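Local coordinates for heme oxygenase (Leptospira interrogans, PDB 5KZL), which probably catalyses the oxygen-dependent cleavage of heme to biliverdin, releasing iron and carbon monoxide, at residues Leu48-Tyr53 / Val105-Tyr110; Leu39-Tyr44 / Gln90-Thr95. The protein carries 1 engineered substitution. All coordinates share one frame; numbering follows the deposited sequence.

Interaction 1 of 2, residues Leu48-Tyr53 / Val105-Tyr110; sequences LEAFYY and VATQDY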
loop_
_atom_site.group_PDB
_atom_site.type_symbol
_atom_site.label_atom_id
_atom_site.label_comp_id
_atom_site.label_asym_id
_atom_site.label_seq_id
_atom_site.Cartn_x
_atom_site.Cartn_y
_atom_site.Cartn_z
ATOM N N LEU A 48 -4.282 10.854 0.101
ATOM C CA LEU A 48 -3.063 10.682 -0.717
ATOM C C LEU A 48 -1.810 11.159 0.017
ATOM O O LEU A 48 -0.753 10.574 -0.186
ATOM C CB LEU A 48 -3.138 11.392 -2.104
ATOM C CG LEU A 48 -4.268 10.981 -3.056
ATOM C CD1 LEU A 48 -4.373 11.944 -4.230
ATOM C CD2 LEU A 48 -4.130 9.538 -3.536
ATOM N N GLU A 49 -1.919 12.199 0.863
ATOM C CA GLU A 49 -0.754 12.695 1.610
ATOM C C GLU A 49 -0.244 11.645 2.546
ATOM O O GLU A 49 0.961 11.446 2.607
ATOM C CB GLU A 49 -1.104 13.927 2.421
ATOM C CG GLU A 49 -1.373 15.128 1.549
ATOM C CD GLU A 49 -1.807 16.334 2.344
ATOM O OE1 GLU A 49 -2.101 16.195 3.550
ATOM O OE2 GLU A 49 -1.829 17.432 1.758
ATOM N N ALA A 50 -1.158 10.986 3.294
ATOM C CA ALA A 50 -0.799 9.920 4.230
ATOM C C ALA A 50 -0.099 8.782 3.471
ATOM O O ALA A 50 0.936 8.316 3.931
ATOM C CB ALA A 50 -2.036 9.398 4.953
ATOM N N PHE A 51 -0.627 8.384 2.285
ATOM C CA PHE A 51 -0.010 7.344 1.456
ATOM C C PHE A 51 1.343 7.800 0.927
ATOM O O PHE A 51 2.271 6.997 0.893
ATOM C CB PHE A 51 -0.936 6.919 0.310
ATOM C CG PHE A 51 -2.016 5.927 0.692
ATOM C CD1 PHE A 51 -1.825 5.026 1.740
ATOM C CD2 PHE A 51 -3.193 5.837 -0.047
ATOM C CE1 PHE A 51 -2.814 4.093 2.071
ATOM C CE2 PHE A 51 -4.152 4.872 0.254
ATOM C CZ PHE A 51 -3.975 4.030 1.332
ATOM N N TYR A 52 1.475 9.080 0.551
ATOM C CA TYR A 52 2.784 9.559 0.111
ATOM C C TYR A 52 3.876 9.241 1.154
ATOM O O TYR A 52 4.912 8.668 0.796
ATOM C CB TYR A 52 2.790 11.055 -0.221
ATOM C CG TYR A 52 4.212 11.520 -0.472
ATOM C CD1 TYR A 52 4.843 11.265 -1.686
ATOM C CD2 TYR A 52 4.978 12.073 0.556
ATOM C CE1 TYR A 52 6.179 11.620 -1.899
ATOM C CE2 TYR A 52 6.308 12.442 0.353
ATOM C CZ TYR A 52 6.907 12.205 -0.875
ATOM O OH TYR A 52 8.222 12.545 -1.075
ATOM N N TYR A 53 3.658 9.628 2.419
ATOM C CA TYR A 53 4.661 9.407 3.467
ATOM C C TYR A 53 4.923 7.914 3.708
ATOM O O TYR A 53 6.065 7.486 3.898
ATOM C CB TYR A 53 4.275 10.174 4.745
ATOM C CG TYR A 53 4.366 11.668 4.552
ATOM C CD1 TYR A 53 5.582 12.277 4.248
ATOM C CD2 TYR A 53 3.229 12.474 4.631
ATOM C CE1 TYR A 53 5.669 13.650 4.033
ATOM C CE2 TYR A 53 3.301 13.849 4.395
ATOM C CZ TYR A 53 4.534 14.435 4.131
ATOM O OH TYR A 53 4.668 15.792 3.931
ATOM N N VAL A 105 -0.552 12.274 12.720
ATOM C CA VAL A 105 -0.189 11.411 13.847
ATOM C C VAL A 105 -0.168 9.906 13.420
ATOM O O VAL A 105 0.839 9.217 13.627
ATOM C CB VAL A 105 -1.120 11.685 15.074
ATOM C CG1 VAL A 105 -1.022 10.580 16.126
ATOM C CG2 VAL A 105 -0.803 13.042 15.699
ATOM N N ALA A 106 -1.268 9.415 12.819
ATOM C CA ALA A 106 -1.376 8.015 12.388
ATOM C C ALA A 106 -0.378 7.698 11.279
ATOM O O ALA A 106 0.124 6.580 11.246
ATOM C CB ALA A 106 -2.786 7.698 11.925
ATOM N N THR A 107 -0.061 8.688 10.401
ATOM C CA THR A 107 0.914 8.514 9.319
ATOM C C THR A 107 2.317 8.337 9.937
ATOM O O THR A 107 3.054 7.441 9.531
ATOM C CB THR A 107 0.836 9.664 8.309
ATOM O OG1 THR A 107 -0.466 9.662 7.715
ATOM C CG2 THR A 107 1.898 9.555 7.204
ATOM N N GLN A 108 2.659 9.176 10.923
ATOM C CA GLN A 108 3.939 9.118 11.654
ATOM C C GLN A 108 4.172 7.774 12.363
ATOM O O GLN A 108 5.300 7.274 12.379
ATOM C CB GLN A 108 4.005 10.267 12.686
ATOM C CG GLN A 108 4.265 11.635 12.068
ATOM C CD GLN A 108 4.217 12.702 13.134
ATOM O OE1 GLN A 108 4.830 12.568 14.197
ATOM N NE2 GLN A 108 3.460 13.771 12.894
ATOM N N ASP A 109 3.117 7.201 12.961
ATOM C CA ASP A 109 3.232 5.928 13.652
ATOM C C ASP A 109 3.460 4.798 12.666
ATOM O O ASP A 109 4.212 3.865 12.961
ATOM C CB ASP A 109 2.009 5.680 14.524
ATOM C CG ASP A 109 1.910 6.648 15.702
ATOM O OD1 ASP A 109 2.935 7.314 16.028
ATOM O OD2 ASP A 109 0.835 6.725 16.306
ATOM N N TYR A 110 2.844 4.915 11.480
ATOM C CA TYR A 110 2.965 3.940 10.394
ATOM C C TYR A 110 4.403 3.990 9.859
ATOM O O TYR A 110 5.059 2.955 9.846
ATOM C CB TYR A 110 1.906 4.239 9.298
ATOM C CG TYR A 110 1.616 3.164 8.258
ATOM C CD1 TYR A 110 2.549 2.162 7.971
ATOM C CD2 TYR A 110 0.448 3.200 7.501
ATOM C CE1 TYR A 110 2.308 1.210 6.975
ATOM C CE2 TYR A 110 0.199 2.257 6.505
ATOM C CZ TYR A 110 1.124 1.256 6.257
ATOM O OH TYR A 110 0.903 0.369 5.229
#
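T107 points toward helix 41-64 and meets it with both branches of its side chain, OG1 against A50 and CG2 against Y53 and the A50 carbonyl. The two backbones come close here, with the CA atoms of A50 and T107 5.6 Å apart. The placing follows from the first torsion of T107: with chi1 at -62°, OG1 lies beside its own backbone N while CG2 swings anti to that N. T107 OG1 rests against A50 CB at 3.2 Å, and shares a hydrogen bond with the hydroxyl of S104, just ahead of its own helix. T107 CG2 rests against Y53 CB, at 3.5 Å, and A50 O, at 3.6 Å. The Y53 and T107 side chains cross at about a right angle, and the methyl reaches the tyrosine ring only obliquely. Beyond CB the ring of Y53 leads away from T107, one of its faces is met by Y52 CD2, and its hydroxyl is hydrogen-bonded to the carbonyl oxygen of H101. No hydrogen bond joins the two segments. I208 of helix 188-210 also touches T107. Here a small alanine and a short threonine let two helices approach closely, a common means of helix-helix packing, within the all-helical heme oxygenase fold.

Interaction 2 of 2, residues Leu39-Tyr44 / Gln90-Thr95; sequences LEKGTY and QFFYGT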
loop_
_atom_site.group_PDB
_atom_site.type_symbol
_atom_site.label_atom_id
_atom_site.label_comp_id
_atom_site.label_asym_id
_atom_site.label_seq_id
_atom_site.Cartn_x
_atom_site.Cartn_y
_atom_site.Cartn_z
ATOM N N LEU A 39 -16.745 10.747 -2.795
ATOM C CA LEU A 39 -15.474 11.286 -2.317
ATOM C C LEU A 39 -15.577 12.791 -2.304
ATOM O O LEU A 39 -16.249 13.370 -3.162
ATOM C CB LEU A 39 -14.292 10.901 -3.225
ATOM C CG LEU A 39 -13.779 9.458 -3.202
ATOM C CD1 LEU A 39 -12.814 9.234 -4.339
ATOM C CD2 LEU A 39 -13.095 9.122 -1.877
ATOM N N GLU A 40 -14.883 13.424 -1.359
ATOM C CA GLU A 40 -14.762 14.875 -1.269
ATOM C C GLU A 40 -13.273 15.175 -1.556
ATOM O O GLU A 40 -12.392 14.569 -0.936
ATOM C CB GLU A 40 -15.181 15.377 0.121
ATOM C CG GLU A 40 -15.321 16.891 0.219
ATOM C CD GLU A 40 -14.047 17.675 0.478
ATOM O OE1 GLU A 40 -13.356 17.375 1.480
ATOM O OE2 GLU A 40 -13.759 18.619 -0.296
ATOM N N LYS A 41 -13.020 16.102 -2.504
ATOM C CA LYS A 41 -11.708 16.534 -2.998
ATOM C C LYS A 41 -10.661 16.696 -1.881
ATOM O O LYS A 41 -9.580 16.109 -1.949
ATOM C CB LYS A 41 -11.874 17.866 -3.752
ATOM C CG LYS A 41 -10.806 18.153 -4.783
ATOM C CD LYS A 41 -10.916 19.606 -5.262
ATOM C CE LYS A 41 -9.687 20.446 -4.954
ATOM N NZ LYS A 41 -8.413 19.817 -5.429
ATOM N N GLY A 42 -11.000 17.502 -0.883
ATOM C CA GLY A 42 -10.139 17.826 0.248
ATOM C C GLY A 42 -9.729 16.613 1.036
ATOM O O GLY A 42 -8.543 16.409 1.272
ATOM N N THR A 43 -10.716 15.788 1.422
ATOM C CA THR A 43 -10.509 14.555 2.181
ATOM C C THR A 43 -9.676 13.552 1.369
ATOM O O THR A 43 -8.740 12.954 1.892
ATOM C CB THR A 43 -11.863 14.013 2.656
ATOM O OG1 THR A 43 -12.521 15.042 3.410
ATOM C CG2 THR A 43 -11.721 12.795 3.520
ATOM N N TYR A 44 -10.004 13.400 0.087
ATOM C CA TYR A 44 -9.277 12.502 -0.797
ATOM C C TYR A 44 -7.785 12.880 -0.892
ATOM O O TYR A 44 -6.915 12.003 -0.848
ATOM C CB TYR A 44 -9.935 12.439 -2.192
ATOM C CG TYR A 44 -9.268 11.394 -3.058
ATOM C CD1 TYR A 44 -9.477 10.034 -2.831
ATOM C CD2 TYR A 44 -8.424 11.761 -4.102
ATOM C CE1 TYR A 44 -8.856 9.067 -3.616
ATOM C CE2 TYR A 44 -7.780 10.800 -4.882
ATOM C CZ TYR A 44 -8.006 9.454 -4.638
ATOM O OH TYR A 44 -7.364 8.502 -5.386
ATOM N N GLN A 90 0.091 16.664 -7.065
ATOM C CA GLN A 90 0.208 17.866 -7.884
ATOM C C GLN A 90 -1.144 18.148 -8.602
ATOM O O GLN A 90 -1.527 19.310 -8.706
ATOM C CB GLN A 90 1.359 17.707 -8.903
ATOM C CG GLN A 90 1.697 18.984 -9.722
ATOM C CD GLN A 90 0.714 19.264 -10.851
ATOM O OE1 GLN A 90 0.318 18.368 -11.612
ATOM N NE2 GLN A 90 0.260 20.516 -10.966
ATOM N N PHE A 91 -1.854 17.104 -9.094
ATOM C CA PHE A 91 -3.140 17.340 -9.766
ATOM C C PHE A 91 -4.147 18.001 -8.800
ATOM O O PHE A 91 -4.822 18.968 -9.170
ATOM C CB PHE A 91 -3.731 16.049 -10.374
ATOM C CG PHE A 91 -5.157 16.246 -10.858
ATOM C CD1 PHE A 91 -5.416 16.889 -12.068
ATOM C CD2 PHE A 91 -6.234 15.874 -10.065
ATOM C CE1 PHE A 91 -6.731 17.117 -12.486
ATOM C CE2 PHE A 91 -7.546 16.131 -10.466
ATOM C CZ PHE A 91 -7.787 16.749 -11.674
ATOM N N PHE A 92 -4.269 17.456 -7.580
ATOM C CA PHE A 92 -5.225 17.987 -6.608
ATOM C C PHE A 92 -4.831 19.350 -5.999
ATOM O O PHE A 92 -5.702 20.205 -5.783
ATOM C CB PHE A 92 -5.518 16.959 -5.504
ATOM C CG PHE A 92 -6.318 15.811 -6.063
ATOM C CD1 PHE A 92 -7.659 15.969 -6.383
ATOM C CD2 PHE A 92 -5.709 14.589 -6.350
ATOM C CE1 PHE A 92 -8.383 14.927 -6.973
ATOM C CE2 PHE A 92 -6.430 13.551 -6.937
ATOM C CZ PHE A 92 -7.766 13.721 -7.235
ATOM N N TYR A 93 -3.543 19.544 -5.705
ATOM C CA TYR A 93 -3.099 20.772 -5.041
ATOM C C TYR A 93 -2.577 21.891 -5.949
ATOM O O TYR A 93 -2.446 23.030 -5.476
ATOM C CB TYR A 93 -2.039 20.440 -4.002
ATOM C CG TYR A 93 -2.610 19.820 -2.749
ATOM C CD1 TYR A 93 -3.202 20.609 -1.762
ATOM C CD2 TYR A 93 -2.522 18.451 -2.522
ATOM C CE1 TYR A 93 -3.718 20.046 -0.599
ATOM C CE2 TYR A 93 -3.022 17.878 -1.348
ATOM C CZ TYR A 93 -3.624 18.681 -0.392
ATOM O OH TYR A 93 -4.139 18.142 0.764
ATOM N N GLY A 94 -2.215 21.556 -7.190
ATOM C CA GLY A 94 -1.601 22.486 -8.133
ATOM C C GLY A 94 -0.103 22.465 -7.893
ATOM O O GLY A 94 0.684 22.215 -8.803
ATOM N N THR A 95 0.291 22.674 -6.625
ATOM C CA THR A 95 1.662 22.604 -6.134
ATOM C C THR A 95 1.593 21.980 -4.737
ATOM O O THR A 95 0.923 22.524 -3.854
ATOM C CB THR A 95 2.380 23.971 -6.228
ATOM O OG1 THR A 95 3.612 23.886 -5.527
ATOM C CG2 THR A 95 1.544 25.146 -5.695
HETATM O O HOH W 1 -6.759 18.651 1.372
#
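F92 reaches from the last turn of helix 82-93 toward the first turn of helix 41-64, where K41 and Y44 receive it at successive points. At its root, the backbone oxygen F92 O accepts a hydrogen bond from K41 NZ at 2.8 Å, and F92 CB lies 4.1 Å from the same nitrogen. Bends at chi3 and chi4 of the lysine bring its amine round to that carbonyl, where a positive charge would probably suit the C-terminal end of a helix. Further out, F92 CD1 lies 4.2 Å from K41 CG, and the amine sits near the ring plane, at the edge. At the far end, F92 CE2 is 3.7 Å from Y44 CE2, and F92 CZ is 3.8 Å from Y44 CD2. The tyrosine presents its edge to the phenylalanine face in an offset edge-to-face pair, planes at 67°. The opposite face of F92 is occupied by F91 CD2. Nearby, the E40 carboxylate, at the N-cap position, accepts from G42 N and T43 N, and a water links G42 O to Y93 OH. L151 of helix 125-151 touches both F92 and Y44, and F30 of helix 29-36 touches Y44, placing the aromatic pair among four helices.

How the interactions relate
Both interactions use helix 41-64: interaction 2 engages its first turn, and interaction 1 the part about two turns further on, the partners being the successive helices 82-93 and 105-120. Interaction 1 has its centre about 11 Å from the centre of the chain, against about 19 Å for that of interaction 2, yet buries less surface, 135 against 212 Å². It sets a threonine against an alanine and the root of a tyrosine, with no hydrogen bond across. Interaction 2, farther out, combines a buried aromatic pair with an exposed lysine bonded to a helix-end carbonyl. They also touch: L48 CD1 packs on F92 CD2 at 3.6 Å, and E49 OE2 probably hydrogen-bonds to Y93 OH.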